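Local coordinates for uncharacterized protein (Enterococcus faecalis, PDB 3B48) that probably acts as the phosphoryl-donor subunit DhaM of the phosphoenolpyruvate-dependent dihydroxyacetone kinase complex, carrying an EIIA domain of the mannose PTS family, at residues Lys15-Thr18 with Asp19-Glu23; Asp117-Thr120 with Gln121-Glu125. All coordinates share one frame; numbering follows the deposited sequence.

Contact 1: Lys15-Thr18 with Asp19-Glu23; sequences KMIT and DGIKE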
loop_
_atom_site.group_PDB
_atom_site.type_symbol
_atom_site.label_atom_id
_atom_site.label_comp_id
_atom_site.label_asym_id
_atom_site.label_seq_id
_atom_site.Cartn_x
_atom_site.Cartn_y
_atom_site.Cartn_z
ATOM N N LYS B 15 -0.245 2.457 -11.923
ATOM C CA LYS B 15 1.014 1.851 -12.335
ATOM C C LYS B 15 2.145 2.465 -11.510
ATOM O O LYS B 15 3.130 1.793 -11.199
ATOM C CB LYS B 15 1.262 2.013 -13.845
ATOM C CG LYS B 15 2.609 1.388 -14.316
ATOM C CD LYS B 15 2.739 1.320 -15.864
ATOM C CE LYS B 15 4.200 1.211 -16.361
ATOM N NZ LYS B 15 4.823 -0.146 -16.146
HETATM N N MSE B 16 2.000 3.729 -11.136
HETATM C CA MSE B 16 2.975 4.335 -10.227
HETATM C C MSE B 16 3.138 3.565 -8.908
HETATM O O MSE B 16 4.274 3.335 -8.442
HETATM C CB MSE B 16 2.618 5.776 -9.918
HETATM C CG MSE B 16 3.319 6.781 -10.742
HETATM SE SE MSE B 16 3.180 8.480 -9.778
HETATM C CE MSE B 16 5.098 8.727 -9.356
ATOM N N ILE B 17 2.009 3.184 -8.312
ATOM C CA ILE B 17 2.019 2.418 -7.048
ATOM C C ILE B 17 2.738 1.064 -7.230
ATOM O O ILE B 17 3.716 0.786 -6.527
ATOM C CB ILE B 17 0.587 2.225 -6.425
ATOM C CG1 ILE B 17 0.013 3.568 -5.975
ATOM C CG2 ILE B 17 0.635 1.225 -5.283
ATOM C CD1 ILE B 17 -1.431 3.530 -5.444
ATOM N N THR B 18 2.296 0.246 -8.183
ATOM C CA THR B 18 2.877 -1.080 -8.350
ATOM C C THR B 18 4.346 -1.080 -8.788
ATOM O O THR B 18 5.095 -1.996 -8.420
ATOM C CB THR B 18 2.040 -1.981 -9.311
ATOM O OG1 THR B 18 2.055 -1.430 -10.627
ATOM C CG2 THR B 18 0.597 -2.073 -8.854
ATOM N N ASP B 19 4.749 -0.107 -9.623
ATOM C CA ASP B 19 6.156 0.041 -9.993
ATOM C C ASP B 19 6.944 0.442 -8.730
ATOM O O ASP B 19 8.020 -0.058 -8.471
ATOM C CB ASP B 19 6.375 1.162 -11.044
ATOM C CG ASP B 19 5.911 0.809 -12.452
ATOM O OD1 ASP B 19 5.824 -0.355 -12.863
ATOM O OD2 ASP B 19 5.670 1.763 -13.195
ATOM N N GLY B 20 6.397 1.388 -7.977
ATOM C CA GLY B 20 7.027 1.869 -6.752
ATOM C C GLY B 20 7.237 0.781 -5.728
ATOM O O GLY B 20 8.304 0.704 -5.100
ATOM N N ILE B 21 6.227 -0.074 -5.560
ATOM C CA ILE B 21 6.327 -1.225 -4.635
ATOM C C ILE B 21 7.450 -2.169 -5.077
ATOM O O ILE B 21 8.286 -2.573 -4.268
ATOM C CB ILE B 21 5.041 -2.043 -4.594
ATOM C CG1 ILE B 21 3.881 -1.271 -3.976
ATOM C CG2 ILE B 21 5.237 -3.348 -3.816
ATOM C CD1 ILE B 21 2.576 -2.083 -4.086
ATOM N N LYS B 22 7.453 -2.509 -6.366
ATOM C CA LYS B 22 8.413 -3.452 -6.934
ATOM C C LYS B 22 9.848 -2.946 -6.778
ATOM O O LYS B 22 10.742 -3.649 -6.266
ATOM C CB LYS B 22 8.073 -3.755 -8.395
ATOM C CG LYS B 22 9.224 -4.383 -9.220
ATOM C CD LYS B 22 8.679 -4.930 -10.541
ATOM C CE LYS B 22 9.770 -5.374 -11.490
ATOM N NZ LYS B 22 10.417 -6.652 -11.096
ATOM N N GLU B 23 10.045 -1.714 -7.201
ATOM C CA GLU B 23 11.312 -1.015 -7.039
ATOM C C GLU B 23 11.776 -0.944 -5.576
ATOM O O GLU B 23 12.941 -1.207 -5.295
ATOM C CB GLU B 23 11.190 0.367 -7.703
ATOM C CG GLU B 23 11.864 1.560 -7.027
ATOM C CD GLU B 23 11.593 2.852 -7.794
ATOM O OE1 GLU B 23 11.462 2.774 -9.047
ATOM O OE2 GLU B 23 11.516 3.942 -7.160
#

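Contact 2: Asp117-Thr120 with Gln121-Glu125; sequences DDLT and QILAE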
loop_
_atom_site.group_PDB
_atom_site.type_symbol
_atom_site.label_atom_id
_atom_site.label_comp_id
_atom_site.label_asym_id
_atom_site.label_seq_id
_atom_site.Cartn_x
_atom_site.Cartn_y
_atom_site.Cartn_z
ATOM N N ASP B 117 10.238 -22.064 2.712
ATOM C CA ASP B 117 9.881 -22.963 1.615
ATOM C C ASP B 117 8.376 -23.268 1.643
ATOM O O ASP B 117 7.876 -24.075 0.848
ATOM C CB ASP B 117 10.665 -24.277 1.794
ATOM C CG ASP B 117 11.238 -24.805 0.498
ATOM O OD1 ASP B 117 11.326 -24.033 -0.496
ATOM O OD2 ASP B 117 11.618 -25.998 0.476
ATOM N N ASP B 118 7.677 -22.608 2.569
ATOM C CA ASP B 118 6.328 -22.982 2.998
ATOM C C ASP B 118 5.313 -21.886 2.657
ATOM O O ASP B 118 5.250 -20.829 3.326
ATOM C CB ASP B 118 6.332 -23.289 4.515
ATOM C CG ASP B 118 4.945 -23.612 5.079
ATOM O OD1 ASP B 118 3.930 -23.486 4.359
ATOM O OD2 ASP B 118 4.870 -24.007 6.265
ATOM N N LEU B 119 4.511 -22.175 1.628
ATOM C CA LEU B 119 3.479 -21.276 1.128
ATOM C C LEU B 119 2.395 -20.910 2.145
ATOM O O LEU B 119 1.861 -19.830 2.078
ATOM C CB LEU B 119 2.818 -21.907 -0.077
ATOM C CG LEU B 119 1.972 -20.975 -0.922
ATOM C CD1 LEU B 119 2.765 -19.738 -1.351
ATOM C CD2 LEU B 119 1.456 -21.791 -2.111
ATOM N N THR B 120 2.053 -21.820 3.060
ATOM C CA THR B 120 1.097 -21.516 4.137
ATOM C C THR B 120 1.624 -20.348 4.991
ATOM O O THR B 120 0.880 -19.413 5.317
ATOM C CB THR B 120 0.785 -22.779 5.021
ATOM O OG1 THR B 120 0.470 -23.905 4.184
ATOM C CG2 THR B 120 -0.389 -22.531 5.954
ATOM N N GLN B 121 2.913 -20.390 5.319
ATOM C CA GLN B 121 3.524 -19.352 6.134
ATOM C C GLN B 121 3.751 -18.043 5.367
ATOM O O GLN B 121 3.580 -16.953 5.911
ATOM C CB GLN B 121 4.829 -19.845 6.776
ATOM C CG GLN B 121 5.155 -19.146 8.090
ATOM C CD GLN B 121 4.020 -19.252 9.125
ATOM O OE1 GLN B 121 3.289 -20.250 9.170
ATOM N NE2 GLN B 121 3.879 -18.217 9.965
ATOM N N ILE B 122 4.149 -18.159 4.108
ATOM C CA ILE B 122 4.257 -17.000 3.219
ATOM C C ILE B 122 2.902 -16.302 3.110
ATOM O O ILE B 122 2.824 -15.082 3.142
ATOM C CB ILE B 122 4.877 -17.405 1.857
ATOM C CG1 ILE B 122 6.376 -17.730 2.053
ATOM C CG2 ILE B 122 4.663 -16.321 0.770
ATOM C CD1 ILE B 122 6.997 -18.592 0.955
ATOM N N LEU B 123 1.831 -17.077 3.043
ATOM C CA LEU B 123 0.495 -16.503 2.953
ATOM C C LEU B 123 0.018 -15.928 4.277
ATOM O O LEU B 123 -0.673 -14.904 4.297
ATOM C CB LEU B 123 -0.523 -17.520 2.388
ATOM C CG LEU B 123 -0.490 -17.786 0.865
ATOM C CD1 LEU B 123 -1.332 -18.995 0.446
ATOM C CD2 LEU B 123 -0.894 -16.552 0.062
ATOM N N ALA B 124 0.391 -16.570 5.386
ATOM C CA ALA B 124 -0.055 -16.115 6.691
ATOM C C ALA B 124 0.583 -14.781 7.063
ATOM O O ALA B 124 -0.094 -13.892 7.582
ATOM C CB ALA B 124 0.187 -17.181 7.771
ATOM N N GLU B 125 1.874 -14.632 6.771
ATOM C CA GLU B 125 2.585 -13.385 7.103
ATOM C C GLU B 125 1.946 -12.157 6.449
ATOM O O GLU B 125 1.637 -11.183 7.145
ATOM C CB GLU B 125 4.079 -13.470 6.775
ATOM C CG GLU B 125 4.880 -14.332 7.740
ATOM C CD GLU B 125 4.407 -14.177 9.176
ATOM O OE1 GLU B 125 4.580 -13.067 9.734
ATOM O OE2 GLU B 125 3.859 -15.162 9.736
#

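Contact 1: Lys15-Thr18 with Asp19-Glu23
Lys15-Thr18 and Asp19-Glu23 are successive turns of one helix, joined by i to i+4 bonds from Asp19 N to Lys15 O (3.0 Å), Gly20 N to Met16 O, Ile21 N to Ile17 O and Lys22 N to Thr18 O. The Ile21 bond is the shortest, with Ile21 N 2.8 Å from Ile17 O and nearly in line with the carbonyl, whereas Lys22 N sits 39° out of the Thr18 carbonyl plane.

The side chain of Lys15 leaves with CG opposite its backbone N (chi1 179°), runs extended as far as CE and bends at its last torsion, which turns NZ toward the two oxygens of the Asp19 carboxylate, while Lys15 CG lies over the face of that group, 3.3 Å from Asp19 OD2. The resulting salt bridge is weak, with Lys15 NZ 3.4 Å from Asp19 OD1. Asp19 OD1 also bonds to Ser38 OG, and Thr18 OG1 reaches Ser38 OG and Gly40 N, so this polar edge is tied to the end of strand 35-38.

On the apolar face Ile17 CG2 meets Ile21 CD1 at 4.0 Å, and Ile21 also packs on Leu10 and Leu102. Met16, Ile17, Asp19 and Ile21 touch the second subunit, placing the turn in the homodimer interface. It opens the helix of the beta-alpha-beta unit 6-11, 15-27, 35-38 in a parallel alpha/beta fold.

Contact 2: Asp117-Thr120 with Gln121-Glu125
Asp118 and Gln121 meet at the start of helix 119-127 in an N-cap arrangement, in which the aspartate carboxylate takes up backbone N-H groups of the first turn. The Asp118 carboxyl group stands opposite its own backbone N (chi1 177°), a torsion that swings OD1 over the helix end. There OD1 accepts two weak bonds, from Thr120 N at 2.8 Å and from Gln121 N at 3.4 Å, the second being the straighter (155° at the hydrogen). Being at the N-terminus of a helix, the carboxylate would probably be stabilised as an anion by the helix dipole.

The Gln121 side chain passes beside this cap with its amide plane turned 74° from the carboxylate, and the nearest side-chain atoms are Asp118 CG and Gln121 CB, 4.1 Å apart. A bend at chi2 directs the amide along the helix instead, where NE2 makes a weak bond to Glu125 OE2 at 3.1 Å.

The apolar side is built from leucines and an isoleucine. Leu119 CG approaches Leu123 CD1 at 4.1 Å, the two side chains slanting past one another, and Leu119 CD1 makes a looser contact with Ile122 CG2. Both leucines pack on His96 of strand 95-97, while Leu119 and Ile122 lie against Leu68 of strand 66-71; Ile122 also touches Thr112 and Ala113 of helix 102-113. Asp118 O takes Ile122 N in the carbonyl plane, at 3.0 Å.

Contact 1 comes early in the chain, on helix 15-27, and contact 2 near its end, on helix 119-127. Their centres are 23 Å apart, on opposite sides of the chain's centre, and their nearest atoms stay about 14 Å from each other. Both helices pack against the parallel sheet ordered 35-38, 6-11, 66-71, 95-97, but on different strands: contact 1 lies on 6-11 and reaches 35-38, contact 2 lies on 66-71 and 95-97. Helix 102-113 touches both, linking them indirectly. Only contact 1 meets the second subunit, so the first turns of helix 15-27 serve the homodimer, whereas contact 2 packs within its own subunit.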